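PDB 4FEI: heat shock protein-related protein from Deinococcus radiodurans, which is a small heat shock protein, seen here as its alpha-crystallin domain, that probably acts as a chaperone holding unfolding proteins back from aggregation during stress. Local coordinates for residues 25-28 with 29-33. Residues are numbered along the deposited sequence; the frame is centred on the assembly and turned at random.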
loop_
_atom_site.group_PDB
_atom_site.type_symbol
_atom_site.label_atom_id
_atom_site.label_comp_id
_atom_site.label_asym_id
_atom_site.label_seq_id
_atom_site.Cartn_x
_atom_site.Cartn_y
_atom_site.Cartn_z
ATOM N N PRO A 25 -2.885 0.736 1.457
ATOM C CA PRO A 25 -3.212 1.684 0.380
ATOM C C PRO A 25 -4.650 1.521 -0.115
ATOM O O PRO A 25 -5.124 0.395 -0.208
ATOM C CB PRO A 25 -2.204 1.322 -0.740
ATOM C CG PRO A 25 -1.911 -0.080 -0.529
ATOM C CD PRO A 25 -1.957 -0.308 0.988
ATOM N N GLY A 26 -5.328 2.641 -0.388
ATOM C CA GLY A 26 -6.674 2.633 -0.980
ATOM C C GLY A 26 -7.804 2.304 0.015
ATOM O O GLY A 26 -8.963 2.152 -0.395
ATOM N N VAL A 27 -7.486 2.213 1.315
ATOM C CA VAL A 27 -8.480 1.858 2.330
ATOM C C VAL A 27 -9.561 2.943 2.428
ATOM O O VAL A 27 -9.261 4.132 2.223
ATOM C CB VAL A 27 -7.794 1.639 3.692
ATOM C CG1 VAL A 27 -8.722 1.046 4.742
ATOM C CG2 VAL A 27 -6.795 0.678 3.475
ATOM N N ASP A 28 -10.798 2.519 2.674
ATOM C CA ASP A 28 -11.855 3.427 3.063
ATOM C C ASP A 28 -11.519 3.773 4.523
ATOM O O ASP A 28 -11.607 2.903 5.422
ATOM C CB ASP A 28 -13.217 2.720 2.989
ATOM C CG ASP A 28 -14.389 3.648 3.354
ATOM O OD1 ASP A 28 -14.201 4.749 3.984
ATOM O OD2 ASP A 28 -15.536 3.278 2.993
ATOM N N ALA A 29 -11.103 5.020 4.755
ATOM C CA ALA A 29 -10.599 5.427 6.069
ATOM C C ALA A 29 -11.654 5.212 7.160
ATOM O O ALA A 29 -11.303 4.908 8.318
ATOM C CB ALA A 29 -10.152 6.887 6.032
ATOM N N GLY A 30 -12.930 5.385 6.780
ATOM C CA GLY A 30 -14.083 5.295 7.708
ATOM C C GLY A 30 -14.386 3.874 8.184
ATOM O O GLY A 30 -15.283 3.677 9.013
ATOM N N THR A 31 -13.655 2.878 7.673
ATOM C CA THR A 31 -13.899 1.461 8.051
ATOM C C THR A 31 -12.792 0.922 9.005
ATOM O O THR A 31 -12.914 -0.160 9.566
ATOM C CB THR A 31 -13.918 0.507 6.823
ATOM O OG1 THR A 31 -12.630 0.565 6.162
ATOM C CG2 THR A 31 -15.088 0.859 5.828
ATOM N N LEU A 32 -11.706 1.666 9.129
ATOM C CA LEU A 32 -10.600 1.317 10.000
ATOM C C LEU A 32 -11.021 1.284 11.473
ATOM O O LEU A 32 -11.597 2.224 11.995
ATOM C CB LEU A 32 -9.460 2.328 9.791
ATOM C CG LEU A 32 -8.588 2.204 8.556
ATOM C CD1 LEU A 32 -7.707 3.458 8.378
ATOM C CD2 LEU A 32 -7.741 0.913 8.622
ATOM N N ALA A 33 -10.740 0.187 12.139
ATOM C CA ALA A 33 -10.975 0.067 13.570
ATOM C C ALA A 33 -9.741 -0.539 14.221
ATOM O O ALA A 33 -9.083 -1.400 13.621
ATOM C CB ALA A 33 -12.245 -0.780 13.879
#
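D28 and T31 close a type I beta turn in the loop joining strands 17-23 and 33-37 of the alpha-crystallin domain: T31 N donates to D28 O (3.0 Å), and the backbone angles of A29 and G30 fit that class. D28 O takes a second bond, from T31 OG1 at 2.7 Å. The two donors approach differently, the hydroxyl lying in the carbonyl plane and the amide 49° out of it. With T31 chi1 at 61°, OG1 sits between its own N and C, which turns it back onto D28 O; it also receives a weak hydrogen bond from E46 N, tying the turn to strand 40-47. A valine here would probably deprive D28 O of its in-plane hydroxyl donor and E46 N of this weak acceptor. An Asx turn overlaps the first: G30 N reaches D28 OD1 at 3.1 Å, from above the carboxylate plane. The D28 and T31 side chains cross near a right angle, T31 CG2 lying 3.8 Å from D28 OD2. Elsewhere on the loop, V27 and L32 also cross almost perpendicularly, V27 CG1 meeting the branch point of L32, 4.0 Å from both CG and CD2.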